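Local coordinates for protein similarities with probable monooxygenase (Photorhabdus luminescens, PDB 4HB9) that binds flavin-adenine dinucleotide and probably works as a flavin-dependent monooxygenase of the aromatic ring hydroxylase-like kind, at residues A264-Q272 with V286-P296; R336-L345 with A358-Y369. All coordinates share one frame; numbering follows the deposited sequence.

How the contacts relate
Two contacts in one chain illustrate how helices are fastened at both ends of a probable FAD-containing monooxygenase. Followed from the N terminus, the chain has already laid down most of its parallel sheet and its mixed sheet before contact 1 closes a short excursion, bringing 286-296 back onto helix 264-274 through the last residues of helix 280-287 and the loop after it. Contact 2 comes later, pairing helix 330-349 with the long helix 355-386 across the turn that joins them. The loops stand in series, neither enclosing nor crossing the other. Contact 1 ties peripheral helices to the mixed sheet, contact 2 ties two helices beside the FAD-binding region; their centres are about 40 Å apart on opposite sides of the chain's centre.

Contact 1: residues A264-Q272 with V286-P296; sequences AEALCDLVQ and VQQSDMENISP
Ala-264 begins the contact at Ile-294, whose CD1 lies 3.6 Å from the carbonyl O of Ala-264 and 4.1 Å from its methyl CB. The same methyl lies against the backbone of Met-291, a poorly ordered selenomethionine, so how closely it approaches there is doubtful. Leu-267 meets two residues: its CB rests on CG2 of Ile-294, while CD1 reaches CD of Pro-296 at 3.7 Å, the leucine branch crossing the proline ring at about a right angle. Here helix 264-274 packs over the loop that leads into strand 295-301, an outermost strand of the mixed sheet; in that loop Asp-290 OD1 accepts from the backbone N of Glu-292, an Asx turn, within a type I turn from Asp-290 to Asn-293. Cys-268 follows. In the conformer described, SG stands anti to the backbone N (chi1 -159°) and reaches both O and CG1 of Val-286, with CD1 of Ile-294 near the cysteine CB. Val-271 adds CG1 against CG2 of Val-286, on the side facing Trp-246 of strand 240-251. Last, Gln-272 stretches out beyond CG and its OE1 accepts a 3.1 Å bond from NE2 of Gln-287; the donor stands 44° out of the carbonyl plane, and the two amide planes are turned 63° apart.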
loop_
_atom_site.group_PDB
_atom_site.type_symbol
_atom_site.label_atom_id
_atom_site.label_comp_id
_atom_site.label_asym_id
_atom_site.label_seq_id
_atom_site.Cartn_x
_atom_site.Cartn_y
_atom_site.Cartn_z
ATOM N N ALA A 264 -8.316 18.444 -10.526
ATOM C CA ALA A 264 -7.267 18.704 -9.541
ATOM C C ALA A 264 -7.394 20.124 -9.010
ATOM O O ALA A 264 -7.233 20.371 -7.814
ATOM C CB ALA A 264 -5.891 18.469 -10.155
ATOM N N GLU A 265 -7.752 21.050 -9.889
ATOM C CA GLU A 265 -7.853 22.452 -9.535
ATOM C C GLU A 265 -9.022 22.692 -8.551
ATOM O O GLU A 265 -8.915 23.473 -7.595
ATOM C CB GLU A 265 -8.001 23.263 -10.831
ATOM C CG GLU A 265 -6.744 23.262 -11.723
ATOM C CD GLU A 265 -6.488 21.990 -12.564
ATOM O OE1 GLU A 265 -5.321 21.830 -13.007
ATOM O OE2 GLU A 265 -7.398 21.148 -12.801
ATOM N N ALA A 266 -10.125 22.003 -8.783
ATOM C CA ALA A 266 -11.294 22.098 -7.902
ATOM C C ALA A 266 -11.022 21.459 -6.523
ATOM O O ALA A 266 -11.504 21.971 -5.505
ATOM C CB ALA A 266 -12.485 21.440 -8.550
ATOM N N LEU A 267 -10.266 20.360 -6.510
ATOM C CA LEU A 267 -9.858 19.719 -5.272
ATOM C C LEU A 267 -8.987 20.657 -4.454
ATOM O O LEU A 267 -9.192 20.802 -3.261
ATOM C CB LEU A 267 -9.149 18.380 -5.523
ATOM C CG LEU A 267 -10.028 17.270 -6.097
ATOM C CD1 LEU A 267 -9.214 16.100 -6.600
ATOM C CD2 LEU A 267 -11.051 16.816 -5.036
ATOM N N CYS A 268 -8.032 21.317 -5.112
ATOM C CA CYS A 268 -7.172 22.299 -4.462
ATOM C C CYS A 268 -8.001 23.440 -3.855
ATOM O O CYS A 268 -7.844 23.780 -2.691
ATOM C CB CYS A 268 -6.168 22.845 -5.485
ATOM S SG CYS A 268 -4.679 23.581 -4.782
ATOM N N ASP A 269 -8.873 24.026 -4.667
ATOM C CA ASP A 269 -9.797 25.058 -4.219
ATOM C C ASP A 269 -10.618 24.601 -3.033
ATOM O O ASP A 269 -10.808 25.326 -2.077
ATOM C CB ASP A 269 -10.750 25.442 -5.364
ATOM C CG ASP A 269 -10.093 26.346 -6.394
ATOM O OD1 ASP A 269 -9.016 26.909 -6.070
ATOM O OD2 ASP A 269 -10.651 26.478 -7.522
ATOM N N LEU A 270 -11.113 23.386 -3.094
ATOM C CA LEU A 270 -11.929 22.899 -2.002
ATOM C C LEU A 270 -11.166 22.820 -0.676
ATOM O O LEU A 270 -11.690 23.220 0.357
ATOM C CB LEU A 270 -12.526 21.570 -2.356
ATOM C CG LEU A 270 -13.543 21.177 -1.288
ATOM C CD1 LEU A 270 -14.812 20.668 -1.947
ATOM C CD2 LEU A 270 -12.911 20.186 -0.357
ATOM N N VAL A 271 -9.936 22.311 -0.696
ATOM C CA VAL A 271 -9.181 22.183 0.540
ATOM C C VAL A 271 -8.858 23.580 1.082
ATOM O O VAL A 271 -8.991 23.844 2.315
ATOM C CB VAL A 271 -7.915 21.344 0.332
ATOM C CG1 VAL A 271 -7.025 21.372 1.565
ATOM C CG2 VAL A 271 -8.294 19.917 -0.018
ATOM N N GLN A 272 -8.471 24.500 0.200
ATOM C CA GLN A 272 -8.239 25.870 0.651
ATOM C C GLN A 272 -9.503 26.476 1.268
ATOM O O GLN A 272 -9.414 27.186 2.266
ATOM C CB GLN A 272 -7.738 26.780 -0.477
ATOM C CG GLN A 272 -6.342 26.440 -0.943
ATOM C CD GLN A 272 -5.878 27.347 -2.077
ATOM O OE1 GLN A 272 -5.681 28.537 -1.893
ATOM N NE2 GLN A 272 -5.704 26.776 -3.246
ATOM N N VAL A 286 -0.561 23.906 0.043
ATOM C CA VAL A 286 -1.591 23.382 -0.833
ATOM C C VAL A 286 -1.547 24.094 -2.205
ATOM O O VAL A 286 -1.607 23.446 -3.254
ATOM C CB VAL A 286 -2.985 23.456 -0.165
ATOM C CG1 VAL A 286 -4.095 23.092 -1.135
ATOM C CG2 VAL A 286 -3.019 22.555 1.052
ATOM N N GLN A 287 -1.355 25.417 -2.195
ATOM C CA GLN A 287 -1.240 26.202 -3.434
ATOM C C GLN A 287 -0.073 25.750 -4.329
ATOM O O GLN A 287 -0.150 25.805 -5.549
ATOM C CB GLN A 287 -1.120 27.707 -3.105
ATOM C CG GLN A 287 -2.403 28.349 -2.557
ATOM C CD GLN A 287 -2.165 29.671 -1.794
ATOM O OE1 GLN A 287 -1.039 30.144 -1.716
ATOM N NE2 GLN A 287 -3.236 30.268 -1.230
ATOM N N GLN A 288 0.999 25.275 -3.718
ATOM C CA GLN A 288 2.195 24.885 -4.464
ATOM C C GLN A 288 2.234 23.418 -4.793
ATOM O O GLN A 288 3.275 22.901 -5.212
ATOM C CB GLN A 288 3.437 25.279 -3.663
ATOM C CG GLN A 288 3.553 26.790 -3.503
ATOM C CD GLN A 288 3.528 27.471 -4.857
ATOM O OE1 GLN A 288 4.156 26.984 -5.810
ATOM N NE2 GLN A 288 2.752 28.552 -4.983
ATOM N N SER A 289 1.109 22.732 -4.619
ATOM C CA SER A 289 1.074 21.313 -4.913
ATOM C C SER A 289 0.983 21.027 -6.421
ATOM O O SER A 289 0.615 21.867 -7.238
ATOM C CB SER A 289 -0.042 20.631 -4.113
ATOM O OG SER A 289 0.279 20.717 -2.729
ATOM N N ASP A 290 1.357 19.807 -6.760
ATOM C CA ASP A 290 1.436 19.306 -8.115
ATOM C C ASP A 290 0.041 19.022 -8.668
ATOM O O ASP A 290 -0.621 18.105 -8.200
ATOM C CB ASP A 290 2.251 18.006 -8.038
ATOM C CG ASP A 290 2.207 17.180 -9.303
ATOM O OD1 ASP A 290 1.628 17.607 -10.335
ATOM O OD2 ASP A 290 2.798 16.083 -9.263
HETATM N N MSE A 291 -0.381 19.738 -9.704
HETATM C CA MSE A 291 -1.749 19.577 -10.257
HETATM C C MSE A 291 -2.016 18.271 -10.966
HETATM O O MSE A 291 -3.168 17.941 -11.248
HETATM C CB MSE A 291 -2.077 20.726 -11.208
HETATM C CG MSE A 291 -2.182 22.050 -10.446
HETATM SE SE MSE A 291 -1.837 23.612 -11.616
HETATM C CE MSE A 291 0.041 23.298 -12.141
ATOM N N GLU A 292 -0.975 17.503 -11.260
ATOM C CA GLU A 292 -1.141 16.161 -11.845
ATOM C C GLU A 292 -1.287 15.011 -10.837
ATOM O O GLU A 292 -1.570 13.867 -11.233
ATOM C CB GLU A 292 0.061 15.831 -12.728
ATOM C CG GLU A 292 -0.207 15.862 -14.213
ATOM C CD GLU A 292 0.785 14.980 -14.936
ATOM O OE1 GLU A 292 2.005 15.184 -14.734
ATOM O OE2 GLU A 292 0.346 14.056 -15.657
ATOM N N ASN A 293 -1.059 15.283 -9.557
ATOM C CA ASN A 293 -1.068 14.231 -8.539
ATOM C C ASN A 293 -1.873 14.660 -7.294
ATOM O O ASN A 293 -1.316 14.723 -6.204
ATOM C CB ASN A 293 0.372 13.848 -8.125
ATOM C CG ASN A 293 1.126 13.064 -9.204
ATOM O OD1 ASN A 293 1.126 11.830 -9.198
ATOM N ND2 ASN A 293 1.776 13.774 -10.129
ATOM N N ILE A 294 -3.154 14.978 -7.455
ATOM C CA ILE A 294 -4.039 15.218 -6.287
ATOM C C ILE A 294 -5.136 14.179 -6.305
ATOM O O ILE A 294 -5.841 14.052 -7.298
ATOM C CB ILE A 294 -4.679 16.610 -6.259
ATOM C CG1 ILE A 294 -3.592 17.678 -6.224
ATOM C CG2 ILE A 294 -5.563 16.786 -5.006
ATOM C CD1 ILE A 294 -4.117 19.059 -6.513
ATOM N N SER A 295 -5.288 13.442 -5.209
ATOM C CA SER A 295 -6.175 12.275 -5.218
ATOM C C SER A 295 -7.234 12.354 -4.119
ATOM O O SER A 295 -6.897 12.416 -2.930
ATOM C CB SER A 295 -5.388 10.989 -5.040
ATOM O OG SER A 295 -4.273 10.956 -5.902
ATOM N N PRO A 296 -8.513 12.307 -4.509
ATOM C CA PRO A 296 -9.585 12.135 -3.536
ATOM C C PRO A 296 -9.895 10.658 -3.322
ATOM O O PRO A 296 -9.901 9.886 -4.287
ATOM C CB PRO A 296 -10.764 12.823 -4.218
ATOM C CG PRO A 296 -10.517 12.589 -5.679
ATOM C CD PRO A 296 -9.039 12.429 -5.882
#

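Contact 2: residues R336-L345 with A358-Y369; sequences RDALLLTQKL and AISDYEQQMRAY. With EDO (1,2-ethanediol), chain G.
The guanidinium of Arg-336 lies flat on the ring of Tyr-369 at one end of two antiparallel helices, whose short segments come within 8.9 Å between axes. From CB of the arginine, CG leaves anti to the backbone N (chi1 -168°), and from CG onward the extended chain runs over the phenol. CG approaches CZ of Tyr-369; CD stands over the ring centre as a CH-pi contact; NE follows at 3.5 Å from CD2 of the tyrosine. CZ makes a cation-pi contact, 3.9 Å from the ring centroid, with guanidinium and ring planes only 12° apart. At the guanidinium edge, NH1 donates a 2.9 Å bond to O2 of a 1,2-ethanediol, probably from the crystallisation liquor.

The same phenol is held at its rim: Tyr-369 OH gives a 2.5 Å hydrogen bond to Asp-337 OD1, which accepts it through its anti lone pair. Two further bonds hold this carboxylate, OD1 to His-321 NE2 and OD2 to the backbone N of Gly-317.

Further along, Tyr-362 is a knob among Asp-337, Leu-340, Leu-341 and Lys-344. CB of Leu-341 covers one face of its ring, Leu-340 CG sits at the edge, and its hydroxyl is bonded to the carbonyl O of Leu-315. Lys-344 is the knob facing the other way; its bend at chi2 (-48°) swings NZ over the carboxylate plane of Asp-361 to form a 2.6 Å salt bridge with OD2, while Gln-365 NE2 holds OD1 of the same aspartate.

The side chain of Asp-337 is about 7 Å from the bound FAD. Helix 355-386 packs on one side of helix 330-349, whose other residues touch further helices: Ala-338, Thr-342 and Leu-345 meet helix 11-22 and Leu-339 meets helix 49-58, with the end of strand 313-315 reached through Tyr-362.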
loop_
_atom_site.group_PDB
_atom_site.type_symbol
_atom_site.label_atom_id
_atom_site.label_comp_id
_atom_site.label_asym_id
_atom_site.label_seq_id
_atom_site.Cartn_x
_atom_site.Cartn_y
_atom_site.Cartn_z
ATOM N N ARG A 336 4.791 -8.261 5.281
ATOM C CA ARG A 336 4.668 -9.128 6.433
ATOM C C ARG A 336 4.005 -10.470 6.075
ATOM O O ARG A 336 4.473 -11.522 6.517
ATOM C CB ARG A 336 3.839 -8.426 7.500
ATOM C CG ARG A 336 3.866 -9.073 8.855
ATOM C CD ARG A 336 3.143 -8.176 9.839
ATOM N NE ARG A 336 3.087 -8.766 11.167
ATOM C CZ ARG A 336 2.527 -8.175 12.226
ATOM N NH1 ARG A 336 1.975 -6.975 12.123
ATOM N NH2 ARG A 336 2.538 -8.783 13.394
ATOM N N ASP A 337 2.897 -10.405 5.338
ATOM C CA ASP A 337 2.207 -11.607 4.840
ATOM C C ASP A 337 3.150 -12.474 3.988
ATOM O O ASP A 337 3.188 -13.700 4.130
ATOM C CB ASP A 337 1.031 -11.268 3.942
ATOM C CG ASP A 337 -0.153 -10.610 4.665
ATOM O OD1 ASP A 337 -0.227 -10.545 5.917
ATOM O OD2 ASP A 337 -1.030 -10.120 3.927
ATOM N N ALA A 338 3.907 -11.834 3.109
ATOM C CA ALA A 338 4.799 -12.554 2.176
ATOM C C ALA A 338 5.885 -13.331 2.910
ATOM O O ALA A 338 6.164 -14.498 2.598
ATOM C CB ALA A 338 5.396 -11.588 1.156
ATOM N N LEU A 339 6.464 -12.710 3.927
ATOM C CA LEU A 339 7.455 -13.382 4.752
ATOM C C LEU A 339 6.816 -14.562 5.499
ATOM O O LEU A 339 7.346 -15.665 5.546
ATOM C CB LEU A 339 8.050 -12.401 5.760
ATOM C CG LEU A 339 9.050 -13.030 6.723
ATOM C CD1 LEU A 339 10.203 -13.648 5.983
ATOM C CD2 LEU A 339 9.569 -12.019 7.724
ATOM N N LEU A 340 5.671 -14.307 6.103
ATOM C CA LEU A 340 4.970 -15.363 6.831
ATOM C C LEU A 340 4.577 -16.551 5.947
ATOM O O LEU A 340 4.836 -17.706 6.300
ATOM C CB LEU A 340 3.747 -14.779 7.516
ATOM C CG LEU A 340 3.007 -15.776 8.409
ATOM C CD1 LEU A 340 3.947 -16.330 9.481
ATOM C CD2 LEU A 340 1.804 -15.050 8.983
ATOM N N LEU A 341 3.963 -16.282 4.805
ATOM C CA LEU A 341 3.566 -17.339 3.887
ATOM C C LEU A 341 4.767 -18.089 3.302
ATOM O O LEU A 341 4.720 -19.302 3.141
ATOM C CB LEU A 341 2.674 -16.800 2.787
ATOM C CG LEU A 341 2.043 -17.839 1.846
ATOM C CD1 LEU A 341 1.325 -18.963 2.611
ATOM C CD2 LEU A 341 1.098 -17.150 0.904
ATOM N N THR A 342 5.856 -17.371 3.018
ATOM C CA THR A 342 7.121 -18.025 2.648
ATOM C C THR A 342 7.529 -19.071 3.697
ATOM O O THR A 342 7.847 -20.218 3.358
ATOM C CB THR A 342 8.261 -16.992 2.514
ATOM O OG1 THR A 342 7.973 -16.115 1.429
ATOM C CG2 THR A 342 9.583 -17.684 2.262
ATOM N N GLN A 343 7.565 -18.642 4.950
ATOM C CA GLN A 343 8.001 -19.493 6.036
ATOM C C GLN A 343 7.104 -20.724 6.179
ATOM O O GLN A 343 7.598 -21.832 6.388
ATOM C CB GLN A 343 8.061 -18.726 7.352
ATOM C CG GLN A 343 9.142 -17.668 7.408
ATOM C CD GLN A 343 8.977 -16.693 8.564
ATOM O OE1 GLN A 343 7.925 -16.612 9.189
ATOM N NE2 GLN A 343 10.008 -15.921 8.820
ATOM N N LYS A 344 5.791 -20.539 6.044
ATOM C CA LYS A 344 4.848 -21.670 6.161
ATOM C C LYS A 344 4.934 -22.614 4.949
ATOM O O LYS A 344 5.002 -23.827 5.127
ATOM C CB LYS A 344 3.417 -21.163 6.405
ATOM C CG LYS A 344 3.282 -20.333 7.673
ATOM C CD LYS A 344 3.926 -20.984 8.895
ATOM C CE LYS A 344 3.756 -20.144 10.141
ATOM N NZ LYS A 344 4.316 -20.837 11.334
ATOM N N LEU A 345 5.010 -22.092 3.725
ATOM C CA LEU A 345 5.179 -22.962 2.567
ATOM C C LEU A 345 6.548 -23.654 2.605
ATOM O O LEU A 345 6.663 -24.820 2.221
ATOM C CB LEU A 345 4.941 -22.224 1.240
ATOM C CG LEU A 345 3.486 -21.784 1.018
ATOM C CD1 LEU A 345 3.380 -20.899 -0.191
ATOM C CD2 LEU A 345 2.490 -22.945 0.910
ATOM N N ALA A 358 -0.277 -25.969 6.940
ATOM C CA ALA A 358 0.651 -24.829 6.925
ATOM C C ALA A 358 -0.071 -23.558 6.434
ATOM O O ALA A 358 0.125 -22.478 6.993
ATOM C CB ALA A 358 1.849 -25.144 6.034
ATOM N N ILE A 359 -0.890 -23.693 5.397
ATOM C CA ILE A 359 -1.707 -22.579 4.913
ATOM C C ILE A 359 -2.636 -22.069 6.025
ATOM O O ILE A 359 -2.739 -20.863 6.254
ATOM C CB ILE A 359 -2.465 -22.936 3.627
ATOM C CG1 ILE A 359 -1.474 -23.065 2.462
ATOM C CG2 ILE A 359 -3.496 -21.866 3.301
ATOM C CD1 ILE A 359 -2.062 -23.643 1.200
ATOM N N SER A 360 -3.280 -22.989 6.740
ATOM C CA SER A 360 -4.138 -22.636 7.879
ATOM C C SER A 360 -3.447 -21.831 8.958
ATOM O O SER A 360 -4.043 -20.892 9.518
ATOM C CB SER A 360 -4.716 -23.925 8.518
ATOM O OG SER A 360 -5.698 -23.567 9.450
ATOM N N ASP A 361 -2.206 -22.211 9.274
ATOM C CA ASP A 361 -1.360 -21.532 10.264
ATOM C C ASP A 361 -1.101 -20.099 9.810
ATOM O O ASP A 361 -1.206 -19.146 10.612
ATOM C CB ASP A 361 -0.017 -22.297 10.418
ATOM C CG ASP A 361 0.878 -21.779 11.547
ATOM O OD1 ASP A 361 0.448 -21.003 12.418
ATOM O OD2 ASP A 361 2.073 -22.167 11.584
ATOM N N TYR A 362 -0.706 -19.965 8.544
ATOM C CA TYR A 362 -0.499 -18.633 7.938
ATOM C C TYR A 362 -1.769 -17.779 8.098
ATOM O O TYR A 362 -1.709 -16.656 8.570
ATOM C CB TYR A 362 -0.129 -18.765 6.449
ATOM C CG TYR A 362 -0.419 -17.491 5.653
ATOM C CD1 TYR A 362 0.292 -16.317 5.886
ATOM C CD2 TYR A 362 -1.442 -17.453 4.727
ATOM C CE1 TYR A 362 0.003 -15.145 5.176
ATOM C CE2 TYR A 362 -1.741 -16.306 4.018
ATOM C CZ TYR A 362 -1.017 -15.150 4.247
ATOM O OH TYR A 362 -1.337 -14.012 3.539
ATOM N N GLU A 363 -2.909 -18.343 7.698
ATOM C CA GLU A 363 -4.176 -17.612 7.700
ATOM C C GLU A 363 -4.601 -17.182 9.085
ATOM O O GLU A 363 -5.101 -16.063 9.270
ATOM C CB GLU A 363 -5.281 -18.402 6.979
ATOM C CG GLU A 363 -5.030 -18.502 5.477
ATOM C CD GLU A 363 -5.989 -19.413 4.770
ATOM O OE1 GLU A 363 -6.500 -20.339 5.454
ATOM O OE2 GLU A 363 -6.195 -19.256 3.527
ATOM N N GLN A 364 -4.370 -18.041 10.075
ATOM C CA GLN A 364 -4.742 -17.733 11.452
ATOM C C GLN A 364 -3.858 -16.604 12.021
ATOM O O GLN A 364 -4.357 -15.658 12.638
ATOM C CB GLN A 364 -4.671 -18.996 12.326
ATOM C CG GLN A 364 -5.251 -18.839 13.706
ATOM C CD GLN A 364 -6.781 -18.821 13.750
ATOM O OE1 GLN A 364 -7.472 -18.896 12.723
ATOM N NE2 GLN A 364 -7.318 -18.688 14.953
ATOM N N GLN A 365 -2.553 -16.680 11.795
ATOM C CA GLN A 365 -1.653 -15.619 12.228
ATOM C C GLN A 365 -1.969 -14.317 11.511
ATOM O O GLN A 365 -1.959 -13.246 12.125
ATOM C CB GLN A 365 -0.180 -15.983 11.994
ATOM C CG GLN A 365 0.291 -17.137 12.854
ATOM C CD GLN A 365 1.796 -17.256 12.907
ATOM O OE1 GLN A 365 2.519 -16.251 12.945
ATOM N NE2 GLN A 365 2.277 -18.487 12.935
HETATM N N MSE A 366 -2.250 -14.409 10.220
HETATM C CA MSE A 366 -2.481 -13.227 9.407
HETATM C C MSE A 366 -3.740 -12.537 9.871
HETATM O O MSE A 366 -3.755 -11.315 10.019
HETATM C CB MSE A 366 -2.543 -13.621 7.942
HETATM C CG MSE A 366 -2.819 -12.431 7.030
HETATM SE SE MSE A 366 -4.753 -12.268 6.685
HETATM C CE MSE A 366 -4.821 -13.774 5.422
ATOM N N ARG A 367 -4.812 -13.299 10.112
ATOM C CA ARG A 367 -6.040 -12.720 10.648
ATOM C C ARG A 367 -5.811 -11.952 11.945
ATOM O O ARG A 367 -6.420 -10.889 12.147
ATOM C CB ARG A 367 -7.135 -13.787 10.850
ATOM C CG ARG A 367 -7.873 -14.167 9.576
ATOM C CD ARG A 367 -9.120 -15.009 9.862
ATOM N NE ARG A 367 -8.746 -16.273 10.488
ATOM C CZ ARG A 367 -8.425 -17.386 9.837
ATOM N NH1 ARG A 367 -8.472 -17.466 8.513
ATOM N NH2 ARG A 367 -8.089 -18.455 10.540
ATOM N N ALA A 368 -4.953 -12.461 12.824
ATOM C CA ALA A 368 -4.706 -11.792 14.111
ATOM C C ALA A 368 -4.136 -10.392 13.923
ATOM O O ALA A 368 -4.657 -9.432 14.489
ATOM C CB ALA A 368 -3.776 -12.598 15.001
ATOM N N TYR A 369 -3.073 -10.248 13.133
ATOM C CA TYR A 369 -2.547 -8.898 12.935
ATOM C C TYR A 369 -3.397 -8.080 11.981
ATOM O O TYR A 369 -3.499 -6.857 12.174
ATOM C CB TYR A 369 -1.048 -8.849 12.599
ATOM C CG TYR A 369 -0.605 -9.547 11.336
ATOM C CD1 TYR A 369 -0.860 -9.017 10.075
ATOM C CD2 TYR A 369 0.151 -10.712 11.415
ATOM C CE1 TYR A 369 -0.410 -9.659 8.927
ATOM C CE2 TYR A 369 0.607 -11.352 10.289
ATOM C CZ TYR A 369 0.343 -10.835 9.057
ATOM O OH TYR A 369 0.831 -11.527 7.989
HETATM C C1 EDO G . 2.245 -2.776 9.639
HETATM O O1 EDO G . 2.648 -2.395 10.954
HETATM C C2 EDO G . 2.800 -4.160 9.350
HETATM O O2 EDO G . 1.917 -5.159 9.829
#